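Local coordinates for periplasmic protein (Legionella pneumophila subsp. pneumophila, PDB 4FGQ) that acts as a calcium-dependent periplasmic protease of the LapG type, probably a cysteine protease with a transglutaminase-like fold, at residues K49-F54 with S142-A147; I92-L97 with L107-A112; S125-P128 with E133-I136. One frame throughout, in Å; residues are numbered along the deposited sequence.

Contact 1: K49-F54 with S142-A147; sequences KVNSFF and SKILKA
Helix 43-55 meets the loop that leads into edge strand 145-146 through Asn-51, whose amide reaches across to Ile-144 and Ser-142. The contact is small and hangs on this one helix side chain. CG of Asn-51 stands anti to the backbone N (chi1 -160°), which swings the carboxamide off the helix flank and toward the loop. Its ND2 lies 3.6 Å from Ile-144 CG1, an ordinary van der Waals touch. ND2 is also 3.6 Å from Ser-142 O, too long for a direct hydrogen bond. A water lies between the two segments: it accepts from Asn-51 ND2 at 2.9 Å and sits 2.9 Å from Lys-143 O, to which it can donate, though it has more acceptors in reach than protons. Any polar link between helix and loop is therefore indirect, running through this water.

Segment 142-147 leads into strand 145-146, outermost in the antiparallel sheet of this chain and next to strand 135-137, and the helix lies against that margin of the sheet. Ile-144 keeps CG1 anti to its carbonyl carbon and continues in an extended chain, so that CD1 passes alongside Asn-51 CB at 4.2 Å, the two side chains sliding by each other in opposite directions. Leu-137 of the neighbouring strand touches both of them.

At the other end of the buried amide, Asn-51 OD1 accepts a hydrogen bond from Lys-93 NZ on helix 86-100, an ammonium group that Asn-55 OD1 also binds. Gripped at OD1 by the lysine and at ND2 by the water, the amide is fixed in its flip, and the lysine's charge would be expected to polarise it and make ND2 a somewhat stronger donor.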
loop_
_atom_site.group_PDB
_atom_site.type_symbol
_atom_site.label_atom_id
_atom_site.label_comp_id
_atom_site.label_asym_id
_atom_site.label_seq_id
_atom_site.Cartn_x
_atom_site.Cartn_y
_atom_site.Cartn_z
ATOM N N LYS A 49 -0.627 7.373 -10.268
ATOM C CA LYS A 49 -1.824 7.995 -9.718
ATOM C C LYS A 49 -2.304 7.339 -8.419
ATOM O O LYS A 49 -2.800 8.025 -7.529
ATOM C CB LYS A 49 -2.927 8.092 -10.782
ATOM C CG LYS A 49 -2.567 9.087 -11.872
ATOM C CD LYS A 49 -3.684 9.256 -12.897
ATOM C CE LYS A 49 -3.265 10.247 -13.982
ATOM N NZ LYS A 49 -4.302 10.431 -15.045
ATOM N N VAL A 50 -2.131 6.025 -8.270
ATOM C CA VAL A 50 -2.430 5.412 -6.979
ATOM C C VAL A 50 -1.437 5.940 -5.946
ATOM O O VAL A 50 -1.805 6.294 -4.811
ATOM C CB VAL A 50 -2.384 3.873 -7.053
ATOM C CG1 VAL A 50 -2.534 3.261 -5.644
ATOM C CG2 VAL A 50 -3.494 3.383 -7.962
ATOM N N ASN A 51 -0.175 6.031 -6.348
ATOM C CA ASN A 51 0.863 6.546 -5.444
ATOM C C ASN A 51 0.547 7.972 -4.978
ATOM O O ASN A 51 0.521 8.250 -3.774
ATOM C CB ASN A 51 2.232 6.494 -6.130
ATOM C CG ASN A 51 3.386 6.550 -5.151
ATOM O OD1 ASN A 51 3.377 5.876 -4.110
ATOM N ND2 ASN A 51 4.403 7.353 -5.489
ATOM N N SER A 52 0.288 8.865 -5.927
ATOM C CA SER A 52 0.053 10.277 -5.606
ATOM C C SER A 52 -1.268 10.508 -4.869
ATOM O O SER A 52 -1.355 11.381 -3.985
ATOM C CB SER A 52 0.162 11.150 -6.866
ATOM O OG SER A 52 -0.878 10.881 -7.804
ATOM N N PHE A 53 -2.292 9.724 -5.210
ATOM C CA PHE A 53 -3.581 9.843 -4.526
ATOM C C PHE A 53 -3.401 9.573 -3.046
ATOM O O PHE A 53 -3.838 10.361 -2.209
ATOM C CB PHE A 53 -4.618 8.858 -5.093
ATOM C CG PHE A 53 -5.976 8.969 -4.431
ATOM C CD1 PHE A 53 -6.877 9.937 -4.829
ATOM C CD2 PHE A 53 -6.344 8.096 -3.417
ATOM C CE1 PHE A 53 -8.129 10.039 -4.217
ATOM C CE2 PHE A 53 -7.582 8.195 -2.801
ATOM C CZ PHE A 53 -8.477 9.166 -3.201
ATOM N N PHE A 54 -2.769 8.454 -2.720
ATOM C CA PHE A 54 -2.640 8.115 -1.304
ATOM C C PHE A 54 -1.584 8.922 -0.581
ATOM O O PHE A 54 -1.677 9.095 0.630
ATOM C CB PHE A 54 -2.472 6.602 -1.123
ATOM C CG PHE A 54 -3.748 5.869 -1.373
ATOM C CD1 PHE A 54 -4.842 6.109 -0.562
ATOM C CD2 PHE A 54 -3.897 5.034 -2.470
ATOM C CE1 PHE A 54 -6.056 5.488 -0.792
ATOM C CE2 PHE A 54 -5.119 4.399 -2.704
ATOM C CZ PHE A 54 -6.195 4.630 -1.859
ATOM N N SER A 142 7.919 11.486 -3.317
ATOM C CA SER A 142 6.851 11.524 -4.314
ATOM C C SER A 142 7.201 10.790 -5.593
ATOM O O SER A 142 6.314 10.325 -6.292
ATOM C CB SER A 142 6.462 12.956 -4.660
ATOM O OG SER A 142 5.616 13.511 -3.663
ATOM N N LYS A 143 8.485 10.726 -5.916
ATOM C CA LYS A 143 8.906 10.045 -7.135
ATOM C C LYS A 143 8.887 8.535 -6.958
ATOM O O LYS A 143 9.211 8.012 -5.889
ATOM C CB LYS A 143 10.316 10.472 -7.531
ATOM C CG LYS A 143 10.457 11.937 -7.930
ATOM C CD LYS A 143 11.905 12.212 -8.299
ATOM C CE LYS A 143 12.181 13.692 -8.469
ATOM N NZ LYS A 143 13.651 13.945 -8.518
ATOM N N ILE A 144 8.500 7.843 -8.022
ATOM C CA ILE A 144 8.686 6.400 -8.096
ATOM C C ILE A 144 10.070 6.161 -8.710
ATOM O O ILE A 144 10.338 6.532 -9.866
ATOM C CB ILE A 144 7.575 5.746 -8.939
ATOM C CG1 ILE A 144 6.220 5.933 -8.239
ATOM C CG2 ILE A 144 7.873 4.259 -9.173
ATOM C CD1 ILE A 144 5.022 5.452 -9.073
ATOM N N LEU A 145 10.950 5.538 -7.929
ATOM C CA LEU A 145 12.357 5.404 -8.277
ATOM C C LEU A 145 12.756 3.932 -8.235
ATOM O O LEU A 145 12.209 3.163 -7.442
ATOM C CB LEU A 145 13.225 6.189 -7.274
ATOM C CG LEU A 145 13.068 7.713 -7.338
ATOM C CD1 LEU A 145 13.718 8.394 -6.134
ATOM C CD2 LEU A 145 13.649 8.258 -8.636
ATOM N N LYS A 146 13.716 3.564 -9.076
ATOM C CA LYS A 146 14.260 2.211 -9.082
ATOM C C LYS A 146 14.955 1.905 -7.767
ATOM O O LYS A 146 15.453 2.809 -7.093
ATOM C CB LYS A 146 15.276 2.054 -10.219
ATOM C CG LYS A 146 14.667 1.742 -11.574
ATOM C CD LYS A 146 15.727 1.710 -12.679
ATOM C CE LYS A 146 16.219 3.113 -13.042
ATOM N NZ LYS A 146 17.338 3.583 -12.182
ATOM N N ALA A 147 15.018 0.626 -7.409
ATOM C CA ALA A 147 15.695 0.231 -6.175
ATOM C C ALA A 147 17.131 0.760 -6.065
ATOM O O ALA A 147 17.541 1.198 -4.991
ATOM C CB ALA A 147 15.673 -1.287 -6.006
HETATM O O HOH W 1 7.035 7.187 -4.229
#

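Contact 2: I92-L97 with L107-A112; sequences IKYFTL and LRITYA
Tyr-94 projects from helix 86-100 onto Leu-107 and Ile-109 of strand 107-114, and its atoms carry most of the contact. CB comes first, 3.9 Å from Ile-109 CG1. CG follows at 3.9 Å from Ile-109 CD1, and the two side chains cross at about a right angle. The ring then divides its neighbours. CD1 sits 3.7 Å from Leu-107 CB, which lies at the ring edge near its plane, and CE1 continues along the same methylene at 3.9 Å. On the other flank CD2 is 4.0 Å from Ile-109 CD1, which approaches obliquely. CD2 also stands above the centre of the Phe-95 ring, so the next aromatic of the helix backs the tyrosine from outside the strand contact. With CG anti to the backbone N (chi1 165°), the ring leaves the helix toward the strand, and the hydroxyl ends beyond both aliphatic partners in hydrogen bonds with Ser-104 OG and Ala-161 N. Two polar partners thus hold the tip of a ring whose base lies among aliphatic groups.

One helical turn further on, Leu-97 CB meets Leu-107 CD1 at 3.7 Å, and Leu-107 is wedged between tyrosine and leucine. All four touching residues are buried. Ile-109 also lies near the start of the helix, with its side chain about 6 Å from that of Glu-87, a calcium ligand whose metal is not bound in this model.

Helix and strand segments run antiparallel (178°), their axes 9.1 Å apart, as a helix laid on an antiparallel sheet. Helix 43-55 packs beside helix 86-100, Leu-97 touching Leu-47 and Val-50 as well as Leu-107, while strand 107-114 is flanked in the sheet by strands 119-126 and 153-159.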
loop_
_atom_site.group_PDB
_atom_site.type_symbol
_atom_site.label_atom_id
_atom_site.label_comp_id
_atom_site.label_asym_id
_atom_site.label_seq_id
_atom_site.Cartn_x
_atom_site.Cartn_y
_atom_site.Cartn_z
ATOM N N ILE A 92 -2.711 0.052 1.434
ATOM C CA ILE A 92 -3.826 0.531 0.626
ATOM C C ILE A 92 -3.416 0.744 -0.835
ATOM O O ILE A 92 -4.209 0.495 -1.748
ATOM C CB ILE A 92 -4.564 1.758 1.248
ATOM C CG1 ILE A 92 -5.824 2.072 0.435
ATOM C CG2 ILE A 92 -3.650 2.971 1.327
ATOM C CD1 ILE A 92 -6.864 2.889 1.195
ATOM N N LYS A 93 -2.174 1.165 -1.067
ATOM C CA LYS A 93 -1.687 1.282 -2.440
ATOM C C LYS A 93 -1.704 -0.075 -3.131
ATOM O O LYS A 93 -2.102 -0.180 -4.296
ATOM C CB LYS A 93 -0.277 1.869 -2.470
ATOM C CG LYS A 93 -0.227 3.368 -2.170
ATOM C CD LYS A 93 1.219 3.846 -2.104
ATOM C CE LYS A 93 1.317 5.263 -1.525
ATOM N NZ LYS A 93 2.755 5.689 -1.450
ATOM N N TYR A 94 -1.258 -1.101 -2.409
ATOM C CA TYR A 94 -1.234 -2.463 -2.930
ATOM C C TYR A 94 -2.638 -2.916 -3.339
ATOM O O TYR A 94 -2.861 -3.306 -4.484
ATOM C CB TYR A 94 -0.629 -3.435 -1.906
ATOM C CG TYR A 94 -0.897 -4.892 -2.241
ATOM C CD1 TYR A 94 -0.171 -5.547 -3.231
ATOM C CD2 TYR A 94 -1.900 -5.597 -1.586
ATOM C CE1 TYR A 94 -0.433 -6.899 -3.543
ATOM C CE2 TYR A 94 -2.175 -6.917 -1.894
ATOM C CZ TYR A 94 -1.444 -7.563 -2.871
ATOM O OH TYR A 94 -1.734 -8.878 -3.157
ATOM N N PHE A 95 -3.589 -2.864 -2.415
ATOM C CA PHE A 95 -4.929 -3.362 -2.729
ATOM C C PHE A 95 -5.591 -2.559 -3.842
ATOM O O PHE A 95 -6.324 -3.106 -4.675
ATOM C CB PHE A 95 -5.811 -3.422 -1.476
ATOM C CG PHE A 95 -5.548 -4.629 -0.629
ATOM C CD1 PHE A 95 -5.888 -5.897 -1.092
ATOM C CD2 PHE A 95 -4.945 -4.506 0.616
ATOM C CE1 PHE A 95 -5.645 -7.030 -0.321
ATOM C CE2 PHE A 95 -4.696 -5.632 1.397
ATOM C CZ PHE A 95 -5.044 -6.897 0.929
ATOM N N THR A 96 -5.307 -1.268 -3.887
ATOM C CA THR A 96 -5.925 -0.416 -4.891
ATOM C C THR A 96 -5.356 -0.731 -6.273
ATOM O O THR A 96 -6.097 -0.805 -7.251
ATOM C CB THR A 96 -5.727 1.063 -4.553
ATOM O OG1 THR A 96 -6.332 1.328 -3.284
ATOM C CG2 THR A 96 -6.390 1.955 -5.597
ATOM N N LEU A 97 -4.043 -0.954 -6.343
ATOM C CA LEU A 97 -3.417 -1.324 -7.619
ATOM C C LEU A 97 -3.923 -2.668 -8.132
ATOM O O LEU A 97 -4.142 -2.830 -9.333
ATOM C CB LEU A 97 -1.889 -1.293 -7.515
ATOM C CG LEU A 97 -1.379 0.158 -7.597
ATOM C CD1 LEU A 97 0.020 0.268 -6.996
ATOM C CD2 LEU A 97 -1.377 0.651 -9.067
ATOM N N LEU A 107 3.481 -7.070 -7.485
ATOM C CA LEU A 107 3.472 -6.127 -6.375
ATOM C C LEU A 107 3.866 -6.812 -5.087
ATOM O O LEU A 107 3.293 -7.836 -4.719
ATOM C CB LEU A 107 2.079 -5.516 -6.213
ATOM C CG LEU A 107 1.591 -4.663 -7.387
ATOM C CD1 LEU A 107 0.104 -4.418 -7.265
ATOM C CD2 LEU A 107 2.340 -3.337 -7.401
ATOM N N ARG A 108 4.849 -6.250 -4.392
ATOM C CA ARG A 108 5.229 -6.792 -3.094
ATOM C C ARG A 108 5.403 -5.677 -2.105
ATOM O O ARG A 108 6.225 -4.785 -2.316
ATOM C CB ARG A 108 6.518 -7.609 -3.199
ATOM C CG ARG A 108 6.356 -8.870 -4.023
ATOM C CD ARG A 108 7.591 -9.727 -4.020
ATOM N NE ARG A 108 7.441 -10.846 -4.953
ATOM C CZ ARG A 108 8.406 -11.716 -5.246
ATOM N NH1 ARG A 108 9.599 -11.601 -4.681
ATOM N NH2 ARG A 108 8.175 -12.691 -6.112
ATOM N N ILE A 109 4.606 -5.711 -1.041
ATOM C CA ILE A 109 4.767 -4.768 0.048
ATOM C C ILE A 109 6.098 -5.099 0.713
ATOM O O ILE A 109 6.358 -6.260 1.053
ATOM C CB ILE A 109 3.613 -4.896 1.049
ATOM C CG1 ILE A 109 2.269 -4.635 0.346
ATOM C CG2 ILE A 109 3.818 -3.944 2.228
ATOM C CD1 ILE A 109 1.038 -5.109 1.156
ATOM N N THR A 110 6.956 -4.094 0.897
ATOM C CA THR A 110 8.343 -4.360 1.279
ATOM C C THR A 110 8.730 -3.680 2.579
ATOM O O THR A 110 8.625 -2.462 2.698
ATOM C CB THR A 110 9.317 -3.871 0.197
ATOM O OG1 THR A 110 9.021 -4.538 -1.034
ATOM C CG2 THR A 110 10.766 -4.178 0.578
ATOM N N TYR A 111 9.211 -4.476 3.523
ATOM C CA TYR A 111 9.710 -3.971 4.797
ATOM C C TYR A 111 11.211 -3.795 4.635
ATOM O O TYR A 111 11.933 -4.755 4.334
ATOM C CB TYR A 111 9.388 -4.992 5.874
ATOM C CG TYR A 111 9.823 -4.679 7.294
ATOM C CD1 TYR A 111 8.911 -4.221 8.224
ATOM C CD2 TYR A 111 11.114 -4.932 7.716
ATOM C CE1 TYR A 111 9.286 -3.980 9.534
ATOM C CE2 TYR A 111 11.496 -4.695 9.016
ATOM C CZ TYR A 111 10.579 -4.216 9.918
ATOM O OH TYR A 111 10.960 -3.982 11.224
ATOM N N ALA A 112 11.679 -2.567 4.824
ATOM C CA ALA A 112 13.076 -2.244 4.596
ATOM C C ALA A 112 13.664 -1.525 5.806
ATOM O O ALA A 112 12.947 -0.891 6.577
ATOM C CB ALA A 112 13.223 -1.379 3.342
#

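Contact 3: S125-P128 with E133-I136; sequences SFYP and EPLI
Two backbone hydrogen bonds pair Phe-126 with Leu-135: Phe-126 N gives to Leu-135 O at 2.8 Å, nearly straight at 170°, and Leu-135 N gives back to Phe-126 O at 2.8 Å. Both donors lie in the carbonyl planes. This is the closing end of the beta hairpin formed by strands 119-126 and 135-137. Ser-125 and Ile-136 make the adjoining non-hydrogen-bonded pair, where Ser-125 CA approaches Leu-135 O at 3.4 Å in a CA-H...O contact.

Side chains separate to the two faces of the sheet. On the face of Phe-126, Leu-135 lies beside the ring, both pointing the same way, with CD1 4.0 Å from Phe-126 CD2; Val-43 and Leu-47 of helix 43-55 also touch the Phe-126 side chain. On the opposite face Ile-136 CD1 reaches Ser-125 OG at 3.5 Å, while that hydroxyl is hydrogen-bonded to Thr-110 OG1 of the next strand.

Beyond the paired residues the packing passes to prolines. Pro-128 CD rests 3.7 Å from Glu-133 O. Tyr-127 holds CG beside its backbone N (chi1 -72°), which lays the ring along Pro-134, and Arg-108 makes a cation-pi contact with the same ring. Pro-134 CB sits over the ring face in a CH-pi contact, 3.6 Å from the Tyr-127 centroid and 9° off its normal.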
loop_
_atom_site.group_PDB
_atom_site.type_symbol
_atom_site.label_atom_id
_atom_site.label_comp_id
_atom_site.label_asym_id
_atom_site.label_seq_id
_atom_site.Cartn_x
_atom_site.Cartn_y
_atom_site.Cartn_z
ATOM N N SER A 125 6.768 -2.242 -3.523
ATOM C CA SER A 125 7.666 -2.482 -4.646
ATOM C C SER A 125 6.908 -3.045 -5.840
ATOM O O SER A 125 6.128 -3.988 -5.702
ATOM C CB SER A 125 8.764 -3.479 -4.244
ATOM O OG SER A 125 9.620 -2.925 -3.252
ATOM N N PHE A 126 7.133 -2.466 -7.011
ATOM C CA PHE A 126 6.509 -2.959 -8.238
ATOM C C PHE A 126 7.586 -3.598 -9.087
ATOM O O PHE A 126 8.606 -2.966 -9.366
ATOM C CB PHE A 126 5.864 -1.799 -9.004
ATOM C CG PHE A 126 5.533 -2.135 -10.433
ATOM C CD1 PHE A 126 4.387 -2.849 -10.744
ATOM C CD2 PHE A 126 6.383 -1.751 -11.469
ATOM C CE1 PHE A 126 4.089 -3.172 -12.060
ATOM C CE2 PHE A 126 6.083 -2.064 -12.783
ATOM C CZ PHE A 126 4.940 -2.778 -13.081
ATOM N N TYR A 127 7.374 -4.848 -9.494
ATOM C CA TYR A 127 8.351 -5.560 -10.287
ATOM C C TYR A 127 7.862 -5.701 -11.724
ATOM O O TYR A 127 6.894 -6.430 -11.968
ATOM C CB TYR A 127 8.565 -6.963 -9.706
ATOM C CG TYR A 127 9.316 -6.987 -8.392
ATOM C CD1 TYR A 127 8.683 -6.676 -7.199
ATOM C CD2 TYR A 127 10.658 -7.331 -8.354
ATOM C CE1 TYR A 127 9.375 -6.710 -5.992
ATOM C CE2 TYR A 127 11.354 -7.360 -7.153
ATOM C CZ TYR A 127 10.706 -7.049 -5.988
ATOM O OH TYR A 127 11.408 -7.089 -4.803
ATOM N N PRO A 128 8.524 -5.021 -12.682
ATOM C CA PRO A 128 8.194 -5.198 -14.105
ATOM C C PRO A 128 8.225 -6.672 -14.528
ATOM O O PRO A 128 7.356 -7.105 -15.284
ATOM C CB PRO A 128 9.306 -4.426 -14.822
ATOM C CG PRO A 128 9.704 -3.373 -13.846
ATOM C CD PRO A 128 9.590 -4.022 -12.483
ATOM N N GLU A 133 14.708 -5.087 -11.660
ATOM C CA GLU A 133 14.862 -4.157 -10.563
ATOM C C GLU A 133 13.503 -3.518 -10.257
ATOM O O GLU A 133 12.848 -3.006 -11.164
ATOM C CB GLU A 133 15.842 -3.084 -11.003
ATOM C CG GLU A 133 16.133 -2.045 -9.974
ATOM C CD GLU A 133 17.229 -1.110 -10.421
ATOM O OE1 GLU A 133 17.637 -1.149 -11.604
ATOM O OE2 GLU A 133 17.684 -0.329 -9.580
ATOM N N PRO A 134 13.070 -3.548 -8.985
ATOM C CA PRO A 134 11.730 -3.034 -8.686
ATOM C C PRO A 134 11.679 -1.515 -8.589
ATOM O O PRO A 134 12.712 -0.878 -8.362
ATOM C CB PRO A 134 11.402 -3.661 -7.327
ATOM C CG PRO A 134 12.744 -3.875 -6.687
ATOM C CD PRO A 134 13.692 -4.196 -7.816
ATOM N N LEU A 135 10.489 -0.962 -8.805
ATOM C CA LEU A 135 10.231 0.466 -8.658
ATOM C C LEU A 135 9.597 0.667 -7.290
ATOM O O LEU A 135 8.736 -0.119 -6.881
ATOM C CB LEU A 135 9.283 0.924 -9.757
ATOM C CG LEU A 135 9.759 0.664 -11.181
ATOM C CD1 LEU A 135 8.810 1.345 -12.177
ATOM C CD2 LEU A 135 11.174 1.157 -11.363
ATOM N N ILE A 136 10.024 1.710 -6.578
ATOM C CA ILE A 136 9.620 1.904 -5.195
ATOM C C ILE A 136 8.548 2.985 -5.048
ATOM O O ILE A 136 8.775 4.159 -5.373
ATOM C CB ILE A 136 10.837 2.276 -4.311
ATOM C CG1 ILE A 136 11.953 1.228 -4.431
ATOM C CG2 ILE A 136 10.395 2.439 -2.874
ATOM C CD1 ILE A 136 11.555 -0.157 -3.962
#

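All three contacts reach the same antiparallel sheet. Contact 2 is the core one, wholly buried and apolar, pressing helix 86-100 onto strand 107-114. Contacts 1 and 3 lie farther out and are partly buried: contact 1 is a sparse, watery touch of helix and loop, whereas contact 3 joins neighbouring strands by main-chain bonds with aromatic and proline packing outside them. Contacts 1 and 2 share the interface of helices 43-55 and 86-100, where Phe-54 CE1 meets Ile-92 CD1 at 3.4 Å. Contact 3 connects the other two within the sheet, by backbone hydrogen bonds of Ser-125 N to Arg-108 O on one side and Ile-136 N to Leu-145 O on the other.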